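Uncharacterized conserved protein YndB, AHSA1/START domain (Micromonospora chersina, PDB 6V04) is of uncharacterised function but belongs to the START/Bet v1-like proteins, probably takes part in dynemicin biosynthesis and probably binds a hydrophobic ligand. Local coordinates at residues W185-F197 and R256-A268. Sequence-based numbering, arbitrary orientation.
Sequences WFFVVDEEGPRRF and RTLRHRFAATWTA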
ATOM      1  N   TRP A 185     -17.060 -18.649   2.672  1.00 27.44           N
ATOM      2  CA  TRP A 185     -17.361 -17.289   3.103  1.00 24.70           C
ATOM      3  C   TRP A 185     -16.092 -16.517   3.424  1.00 25.97           C
ATOM      4  O   TRP A 185     -15.139 -17.071   3.970  1.00 26.03           O
ATOM      5  CB  TRP A 185     -18.237 -17.261   4.365  1.00 25.83           C
ATOM      6  CG  TRP A 185     -19.503 -18.044   4.322  1.00 27.85           C
ATOM      7  CD1 TRP A 185     -19.796 -19.152   5.050  1.00 34.24           C
ATOM      8  CD2 TRP A 185     -20.653 -17.766   3.526  1.00 28.88           C
ATOM      9  NE1 TRP A 185     -21.066 -19.583   4.766  1.00 35.72           N
ATOM     10  CE2 TRP A 185     -21.610 -18.754   3.823  1.00 33.28           C
ATOM     11  CE3 TRP A 185     -20.967 -16.783   2.587  1.00 28.42           C
ATOM     12  CZ2 TRP A 185     -22.869 -18.780   3.226  1.00 33.67           C
ATOM     13  CZ3 TRP A 185     -22.225 -16.814   1.994  1.00 32.49           C
ATOM     14  CH2 TRP A 185     -23.145 -17.811   2.305  1.00 33.50           C
ATOM     15  N   PHE A 186     -16.117 -15.222   3.118  1.00 23.50           N
ATOM     16  CA  PHE A 186     -15.097 -14.254   3.499  1.00 23.87           C
ATOM     17  C   PHE A 186     -15.798 -13.155   4.284  1.00 23.65           C
ATOM     18  O   PHE A 186     -16.822 -12.638   3.830  1.00 23.91           O
ATOM     19  CB  PHE A 186     -14.417 -13.696   2.243  1.00 25.77           C
ATOM     20  CG  PHE A 186     -13.220 -12.833   2.505  1.00 22.38           C
ATOM     21  CD1 PHE A 186     -13.366 -11.493   2.831  1.00 22.50           C
ATOM     22  CD2 PHE A 186     -11.933 -13.347   2.358  1.00 22.42           C
ATOM     23  CE1 PHE A 186     -12.281 -10.682   3.040  1.00 24.67           C
ATOM     24  CE2 PHE A 186     -10.832 -12.539   2.572  1.00 24.85           C
ATOM     25  CZ  PHE A 186     -11.003 -11.207   2.902  1.00 24.74           C
ATOM     26  N   PHE A 187     -15.268 -12.807   5.456  1.00 24.12           N
ATOM     27  CA  PHE A 187     -15.939 -11.888   6.374  1.00 24.87           C
ATOM     28  C   PHE A 187     -15.185 -10.575   6.524  1.00 24.94           C
ATOM     29  O   PHE A 187     -13.957 -10.560   6.681  1.00 24.74           O
ATOM     30  CB  PHE A 187     -16.090 -12.519   7.750  1.00 25.96           C
ATOM     31  CG  PHE A 187     -16.926 -13.753   7.751  1.00 28.01           C
ATOM     32  CD1 PHE A 187     -18.302 -13.670   7.647  1.00 26.83           C
ATOM     33  CD2 PHE A 187     -16.342 -14.995   7.841  1.00 29.16           C
ATOM     34  CE1 PHE A 187     -19.089 -14.813   7.647  1.00 31.98           C
ATOM     35  CE2 PHE A 187     -17.118 -16.142   7.830  1.00 28.67           C
ATOM     36  CZ  PHE A 187     -18.495 -16.048   7.745  1.00 28.45           C
ATOM     37  N   VAL A 188     -15.936  -9.476   6.490  1.00 25.43           N
ATOM     38  CA  VAL A 188     -15.443  -8.134   6.773  1.00 25.94           C
ATOM     39  C   VAL A 188     -16.198  -7.668   8.008  1.00 27.32           C
ATOM     40  O   VAL A 188     -17.371  -7.275   7.921  1.00 27.99           O
ATOM     41  CB  VAL A 188     -15.645  -7.175   5.597  1.00 25.70           C
ATOM     42  CG1 VAL A 188     -15.182  -5.779   5.953  1.00 27.52           C
ATOM     43  CG2 VAL A 188     -14.881  -7.684   4.372  1.00 24.64           C
ATOM     44  N   VAL A 189     -15.538  -7.705   9.155  1.00 27.94           N
ATOM     45  CA  VAL A 189     -16.184  -7.494  10.445  1.00 29.41           C
ATOM     46  C   VAL A 189     -15.826  -6.088  10.922  1.00 33.42           C
ATOM     47  O   VAL A 189     -14.715  -5.837  11.400  1.00 35.79           O
ATOM     48  CB  VAL A 189     -15.775  -8.572  11.455  1.00 31.13           C
ATOM     49  CG1 VAL A 189     -16.497  -8.364  12.783  1.00 37.07           C
ATOM     50  CG2 VAL A 189     -16.052  -9.959  10.895  1.00 32.69           C
ATOM     51  N   ASP A 190     -16.770  -5.163  10.801  1.00 31.51           N
ATOM     52  CA  ASP A 190     -16.583  -3.786  11.237  1.00 32.96           C
ATOM     53  C   ASP A 190     -17.967  -3.219  11.538  1.00 35.52           C
ATOM     54  O   ASP A 190     -18.920  -3.976  11.741  1.00 36.92           O
ATOM     55  CB  ASP A 190     -15.786  -2.992  10.186  1.00 32.28           C
ATOM     56  CG  ASP A 190     -16.454  -2.964   8.836  1.00 40.28           C
ATOM     57  OD1 ASP A 190     -17.665  -3.245   8.753  1.00 33.54           O
ATOM     58  OD2 ASP A 190     -15.762  -2.661   7.839  1.00 34.13           O
ATOM     59  N   GLU A 191     -18.096  -1.897  11.569  1.00 36.05           N
ATOM     60  CA  GLU A 191     -19.374  -1.292  11.929  1.00 38.00           C
ATOM     61  C   GLU A 191     -20.278  -1.028  10.728  1.00 41.87           C
ATOM     62  O   GLU A 191     -21.323  -0.385  10.888  1.00 44.99           O
ATOM     63  CB  GLU A 191     -19.140  -0.002  12.716  1.00 42.85           C
ATOM     64  CG  GLU A 191     -18.463  -0.251  14.058  1.00 52.37           C
ATOM     65  CD  GLU A 191     -18.556   0.933  15.002  1.00 69.96           C
ATOM     66  OE1 GLU A 191     -18.838   2.055  14.531  1.00 76.71           O
ATOM     67  OE2 GLU A 191     -18.350   0.739  16.219  1.00 74.11           O
ATOM     68  N   GLU A 192     -19.933  -1.545   9.553  1.00 41.37           N
ATOM     69  CA  GLU A 192     -20.690  -1.367   8.315  1.00 41.35           C
ATOM     70  C   GLU A 192     -21.101  -2.723   7.746  1.00 40.64           C
ATOM     71  O   GLU A 192     -20.823  -3.781   8.321  1.00 47.70           O
ATOM     72  CB  GLU A 192     -19.863  -0.588   7.286  1.00 43.27           C
ATOM     73  CG  GLU A 192     -19.470   0.808   7.748  1.00 63.36           C
ATOM     74  CD  GLU A 192     -18.320   1.392   6.944  1.00 74.59           C
ATOM     75  OE1 GLU A 192     -17.167   0.956   7.149  1.00 77.34           O
ATOM     76  OE2 GLU A 192     -18.571   2.283   6.106  1.00 74.76           O
ATOM     77  N   GLY A 193     -21.757  -2.690   6.588  1.00 33.64           N
ATOM     78  CA  GLY A 193     -22.200  -3.897   5.928  1.00 32.34           C
ATOM     79  C   GLY A 193     -21.976  -3.785   4.434  1.00 47.04           C
ATOM     80  O   GLY A 193     -21.723  -2.694   3.908  1.00 42.17           O
ATOM     81  N   PRO A 194     -22.045  -4.909   3.710  1.00 51.03           N
ATOM     82  CA  PRO A 194     -22.293  -6.276   4.187  1.00 53.38           C
ATOM     83  C   PRO A 194     -21.139  -6.811   5.042  1.00 35.38           C
ATOM     84  O   PRO A 194     -20.044  -6.274   4.943  1.00 34.93           O
ATOM     85  CB  PRO A 194     -22.422  -7.090   2.887  1.00 55.65           C
ATOM     86  CG  PRO A 194     -22.527  -6.080   1.770  1.00 52.32           C
ATOM     87  CD  PRO A 194     -21.832  -4.861   2.254  1.00 51.16           C
ATOM     88  N   ARG A 195     -21.397  -7.832   5.862  1.00 36.92           N
ATOM     89  CA  ARG A 195     -20.359  -8.522   6.625  1.00 30.54           C
ATOM     90  C   ARG A 195     -19.927  -9.842   5.995  1.00 26.85           C
ATOM     91  O   ARG A 195     -18.743 -10.176   6.018  1.00 26.11           O
ATOM     92  CB  ARG A 195     -20.864  -8.772   8.044  1.00 41.51           C
ATOM     93  CG  ARG A 195     -19.926  -9.535   8.933  1.00 36.02           C
ATOM     94  CD  ARG A 195     -20.307  -9.353  10.401  1.00 34.15           C
ATOM     95  NE  ARG A 195     -20.104  -7.982  10.861  1.00 37.39           N
ATOM     96  CZ  ARG A 195     -20.173  -7.604  12.133  1.00 35.65           C
ATOM     97  NH1 ARG A 195     -20.442  -8.496  13.078  1.00 36.86           N
ATOM     98  NH2 ARG A 195     -19.974  -6.344  12.471  1.00 36.60           N
ATOM     99  N   ARG A 196     -20.856 -10.588   5.404  1.00 28.05           N
ATOM    100  CA  ARG A 196     -20.607 -11.923   4.869  1.00 26.02           C
ATOM    101  C   ARG A 196     -20.580 -11.872   3.349  1.00 25.27           C
ATOM    102  O   ARG A 196     -21.550 -11.426   2.720  1.00 28.27           O
ATOM    103  CB  ARG A 196     -21.703 -12.876   5.351  1.00 27.62           C
ATOM    104  CG  ARG A 196     -21.675 -14.271   4.773  1.00 26.37           C
ATOM    105  CD  ARG A 196     -22.906 -15.073   5.213  1.00 27.36           C
ATOM    106  NE  ARG A 196     -23.026 -15.134   6.663  1.00 28.27           N
ATOM    107  CZ  ARG A 196     -22.566 -16.120   7.423  1.00 28.99           C
ATOM    108  NH1 ARG A 196     -21.919 -17.153   6.884  1.00 32.17           N
ATOM    109  NH2 ARG A 196     -22.742 -16.069   8.732  1.00 29.54           N
ATOM    110  N   PHE A 197     -19.478 -12.328   2.758  1.00 24.37           N
ATOM    111  CA  PHE A 197     -19.313 -12.363   1.316  1.00 23.77           C
ATOM    112  C   PHE A 197     -19.075 -13.792   0.845  1.00 25.38           C
ATOM    113  O   PHE A 197     -18.344 -14.555   1.487  1.00 25.90           O
ATOM    114  CB  PHE A 197     -18.134 -11.478   0.889  1.00 23.19           C
ATOM    115  CG  PHE A 197     -18.332 -10.035   1.218  1.00 23.68           C
ATOM    116  CD1 PHE A 197     -18.050  -9.554   2.487  1.00 24.16           C
ATOM    117  CD2 PHE A 197     -18.828  -9.160   0.272  1.00 23.90           C
ATOM    118  CE1 PHE A 197     -18.250  -8.224   2.802  1.00 24.90           C
ATOM    119  CE2 PHE A 197     -19.036  -7.831   0.580  1.00 24.66           C
ATOM    120  CZ  PHE A 197     -18.744  -7.358   1.849  1.00 25.18           C
ATOM    121  N   ARG A 256     -15.769   2.615  -3.386  1.00 20.58           N
ATOM    122  CA  ARG A 256     -14.744   3.131  -2.492  1.00 22.22           C
ATOM    123  C   ARG A 256     -14.878   2.562  -1.088  1.00 22.09           C
ATOM    124  O   ARG A 256     -13.875   2.205  -0.453  1.00 22.08           O
ATOM    125  CB  ARG A 256     -14.821   4.645  -2.455  1.00 25.42           C
ATOM    126  CG  ARG A 256     -13.883   5.268  -1.472  1.00 25.40           C
ATOM    127  CD  ARG A 256     -13.921   6.749  -1.563  1.00 25.93           C
ATOM    128  NE  ARG A 256     -12.977   7.344  -0.625  1.00 26.76           N
ATOM    129  CZ  ARG A 256     -12.571   8.603  -0.683  1.00 27.17           C
ATOM    130  NH1 ARG A 256     -13.013   9.398  -1.638  1.00 26.70           N
ATOM    131  NH2 ARG A 256     -11.713   9.067   0.224  1.00 28.36           N
ATOM    132  N   THR A 257     -16.101   2.511  -0.567  1.00 21.14           N
ATOM    133  CA  THR A 257     -16.302   2.005   0.780  1.00 21.92           C
ATOM    134  C   THR A 257     -15.911   0.536   0.878  1.00 21.13           C
ATOM    135  O   THR A 257     -15.257   0.119   1.844  1.00 22.45           O
ATOM    136  CB  THR A 257     -17.764   2.233   1.183  1.00 23.39           C
ATOM    137  OG1 THR A 257     -18.029   3.638   1.215  1.00 26.91           O
ATOM    138  CG2 THR A 257     -18.047   1.658   2.550  1.00 26.65           C
ATOM    139  N   LEU A 258     -16.295  -0.269  -0.115  1.00 20.96           N
ATOM    140  CA  LEU A 258     -15.873  -1.662  -0.129  1.00 21.13           C
ATOM    141  C   LEU A 258     -14.355  -1.767  -0.154  1.00 20.24           C
ATOM    142  O   LEU A 258     -13.775  -2.542   0.607  1.00 20.84           O
ATOM    143  CB  LEU A 258     -16.472  -2.387  -1.328  1.00 21.53           C
ATOM    144  CG  LEU A 258     -17.955  -2.729  -1.195  1.00 22.63           C
ATOM    145  CD1 LEU A 258     -18.550  -2.978  -2.566  1.00 25.43           C
ATOM    146  CD2 LEU A 258     -18.174  -3.932  -0.279  1.00 23.90           C
ATOM    147  N   ARG A 259     -13.697  -1.016  -1.040  1.00 19.46           N
ATOM    148  CA  ARG A 259     -12.239  -1.086  -1.138  1.00 18.28           C
ATOM    149  C   ARG A 259     -11.595  -0.740   0.197  1.00 22.76           C
ATOM    150  O   ARG A 259     -10.699  -1.450   0.672  1.00 21.49           O
ATOM    151  CB  ARG A 259     -11.751  -0.150  -2.243  1.00 19.04           C
ATOM    152  CG  ARG A 259     -10.263  -0.248  -2.532  1.00 18.34           C
ATOM    153  CD  ARG A 259      -9.408   0.648  -1.668  1.00 19.84           C
ATOM    154  NE  ARG A 259      -8.027   0.528  -2.152  1.00 20.13           N
ATOM    155  CZ  ARG A 259      -6.937   0.597  -1.407  1.00 18.93           C
ATOM    156  NH1 ARG A 259      -6.965   0.823  -0.111  1.00 19.38           N
ATOM    157  NH2 ARG A 259      -5.753   0.412  -1.997  1.00 19.79           N
ATOM    158  N   HIS A 260     -12.061   0.336   0.830  1.00 21.46           N
ATOM    159  CA  HIS A 260     -11.531   0.762   2.120  1.00 19.80           C
ATOM    160  C   HIS A 260     -11.732  -0.314   3.188  1.00 23.32           C
ATOM    161  O   HIS A 260     -10.803  -0.653   3.934  1.00 22.60           O
ATOM    162  CB  HIS A 260     -12.202   2.084   2.497  1.00 21.00           C
ATOM    163  CG  HIS A 260     -11.529   2.838   3.596  1.00 21.96           C
ATOM    164  ND1 HIS A 260     -11.488   4.214   3.622  1.00 24.25           N
ATOM    165  CD2 HIS A 260     -10.880   2.418   4.709  1.00 23.98           C
ATOM    166  CE1 HIS A 260     -10.856   4.612   4.712  1.00 27.03           C
ATOM    167  NE2 HIS A 260     -10.483   3.543   5.390  1.00 25.03           N
ATOM    168  N   ARG A 261     -12.936  -0.876   3.271  1.00 22.44           N
ATOM    169  CA  ARG A 261     -13.209  -1.880   4.294  1.00 22.79           C
ATOM    170  C   ARG A 261     -12.387  -3.141   4.074  1.00 21.20           C
ATOM    171  O   ARG A 261     -11.876  -3.734   5.034  1.00 22.53           O
ATOM    172  CB  ARG A 261     -14.692  -2.224   4.306  1.00 24.40           C
ATOM    173  CG  ARG A 261     -15.599  -1.067   4.708  1.00 27.72           C
ATOM    174  CD  ARG A 261     -17.063  -1.460   4.586  1.00 27.49           C
ATOM    175  NE  ARG A 261     -17.397  -2.530   5.526  1.00 27.48           N
ATOM    176  CZ  ARG A 261     -18.169  -3.579   5.263  1.00 29.01           C
ATOM    177  NH1 ARG A 261     -18.742  -3.738   4.073  1.00 37.26           N
ATOM    178  NH2 ARG A 261     -18.395  -4.470   6.213  1.00 27.90           N
ATOM    179  N   PHE A 262     -12.280  -3.591   2.825  1.00 21.25           N
ATOM    180  CA  PHE A 262     -11.454  -4.759   2.553  1.00 21.27           C
ATOM    181  C   PHE A 262      -9.982  -4.465   2.793  1.00 21.22           C
ATOM    182  O   PHE A 262      -9.250  -5.352   3.248  1.00 21.72           O
ATOM    183  CB  PHE A 262     -11.694  -5.250   1.128  1.00 20.06           C
ATOM    184  CG  PHE A 262     -12.873  -6.180   0.993  1.00 20.57           C
ATOM    185  CD1 PHE A 262     -14.163  -5.684   0.898  1.00 20.96           C
ATOM    186  CD2 PHE A 262     -12.696  -7.550   0.943  1.00 21.90           C
ATOM    187  CE1 PHE A 262     -15.244  -6.539   0.753  1.00 22.71           C
ATOM    188  CE2 PHE A 262     -13.773  -8.409   0.792  1.00 22.93           C
ATOM    189  CZ  PHE A 262     -15.051  -7.906   0.703  1.00 21.71           C
ATOM    190  N   ALA A 263      -9.518  -3.237   2.533  1.00 20.47           N
ATOM    191  CA  ALA A 263      -8.115  -2.926   2.826  1.00 20.26           C
ATOM    192  C   ALA A 263      -7.821  -3.060   4.315  1.00 22.16           C
ATOM    193  O   ALA A 263      -6.763  -3.574   4.710  1.00 22.33           O
ATOM    194  CB  ALA A 263      -7.772  -1.518   2.335  1.00 22.12           C
ATOM    195  N   ALA A 264      -8.734  -2.587   5.160  1.00 20.78           N
ATOM    196  CA  ALA A 264      -8.541  -2.724   6.596  1.00 21.67           C
ATOM    197  C   ALA A 264      -8.565  -4.189   7.000  1.00 23.53           C
ATOM    198  O   ALA A 264      -7.839  -4.605   7.915  1.00 23.01           O
ATOM    199  CB  ALA A 264      -9.625  -1.944   7.330  1.00 24.40           C
ATOM    200  N   THR A 265      -9.403  -4.985   6.335  1.00 21.74           N
ATOM    201  CA  THR A 265      -9.469  -6.412   6.631  1.00 21.74           C
ATOM    202  C   THR A 265      -8.155  -7.092   6.280  1.00 22.42           C
ATOM    203  O   THR A 265      -7.635  -7.901   7.059  1.00 23.01           O
ATOM    204  CB  THR A 265     -10.629  -7.045   5.871  1.00 22.30           C
ATOM    205  OG1 THR A 265     -11.851  -6.501   6.377  1.00 27.03           O
ATOM    206  CG2 THR A 265     -10.679  -8.545   6.056  1.00 24.05           C
ATOM    207  N   TRP A 266      -7.597  -6.778   5.107  1.00 20.93           N
ATOM    208  CA  TRP A 266      -6.331  -7.387   4.719  1.00 19.54           C
ATOM    209  C   TRP A 266      -5.195  -6.921   5.616  1.00 23.59           C
ATOM    210  O   TRP A 266      -4.300  -7.711   5.938  1.00 22.74           O
ATOM    211  CB  TRP A 266      -6.023  -7.091   3.253  1.00 19.89           C
ATOM    212  CG  TRP A 266      -6.777  -7.998   2.336  1.00 20.47           C
ATOM    213  CD1 TRP A 266      -7.804  -7.662   1.491  1.00 21.69           C
ATOM    214  CD2 TRP A 266      -6.594  -9.419   2.192  1.00 21.02           C
ATOM    215  NE1 TRP A 266      -8.246  -8.775   0.829  1.00 22.37           N
ATOM    216  CE2 TRP A 266      -7.527  -9.867   1.245  1.00 20.97           C
ATOM    217  CE3 TRP A 266      -5.723 -10.347   2.776  1.00 22.53           C
ATOM    218  CZ2 TRP A 266      -7.625 -11.197   0.866  1.00 23.34           C
ATOM    219  CZ3 TRP A 266      -5.808 -11.671   2.388  1.00 23.52           C
ATOM    220  CH2 TRP A 266      -6.740 -12.087   1.437  1.00 25.05           C
ATOM    221  N   THR A 267      -5.221  -5.660   6.055  1.00 21.09           N
ATOM    222  CA  THR A 267      -4.220  -5.186   7.005  1.00 20.30           C
ATOM    223  C   THR A 267      -4.252  -6.027   8.276  1.00 23.72           C
ATOM    224  O   THR A 267      -3.207  -6.457   8.776  1.00 23.47           O
ATOM    225  CB  THR A 267      -4.457  -3.709   7.314  1.00 21.37           C
ATOM    226  OG1 THR A 267      -4.345  -2.941   6.105  1.00 23.06           O
ATOM    227  CG2 THR A 267      -3.463  -3.193   8.325  1.00 25.07           C
ATOM    228  N   ALA A 268      -5.450  -6.307   8.787  1.00 22.48           N
ATOM    229  CA  ALA A 268      -5.588  -7.133   9.982  1.00 20.98           C
ATOM    230  C   ALA A 268      -5.120  -8.562   9.728  1.00 24.23           C
ATOM    231  O   ALA A 268      -4.518  -9.196  10.608  1.00 25.00           O
ATOM    232  CB  ALA A 268      -7.039  -7.123  10.433  1.00 24.33           C
TER
HETATM  233  O   HOH W   1     -13.122  -2.934   7.669  1.00 38.24           O
HETATM  234  O   HOH W   2     -19.683  -1.851   2.206  1.00 34.18           O
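Pro194 O accepts two hydrogen bonds from Arg261, NH2 at 2.8 Å and NH1 at 3.0 Å; Pro194 O lies in the guanidinium plane, yet NH1 sits on a carbonyl lone pair whereas NH2 stands above the carbonyl plane. The same guanidinium grips Asp190 side-on: NE meets the syn lone pair of OD2 at 2.8 Å and NH2 reaches OD1 at 2.9 Å, with carboxylate and guanidinium planes 43° apart. Asp190 OD1 is also fixed from its other face by Glu192 N, closing an Asx turn, and one water joins Asp190 OD2 to Arg261 O. The bend at chi3 (64°) turns the guanidinium into the loop, where Glu192 C and Gly193 N cover one face and Val188 CG1 the other. With an alanine at Arg261, the Asp190 carboxylate would probably lose its countercharge and Pro194 O both of its guanidinium donors. The loop joins antiparallel strands 183-187 and 196-205, and the long helix 252-277 packs against this curved sheet as in the helix-grip fold of START/Bet v1-like domains. Deeper in, Val188 CG2 makes a CH-pi contact over the Phe262 face, 3.7 Å from its centroid. The Phe262 edge points at the Phe197 face, planes at 67°, while Phe186 CE1 touches Phe262 CE2 at 3.5 Å, the two near-parallel rings slid apart. Phe186 CE2 also meets Trp266 CZ2 at 3.9 Å, and Trp266 NE1 is hydrogen-bonded to His242 ND1.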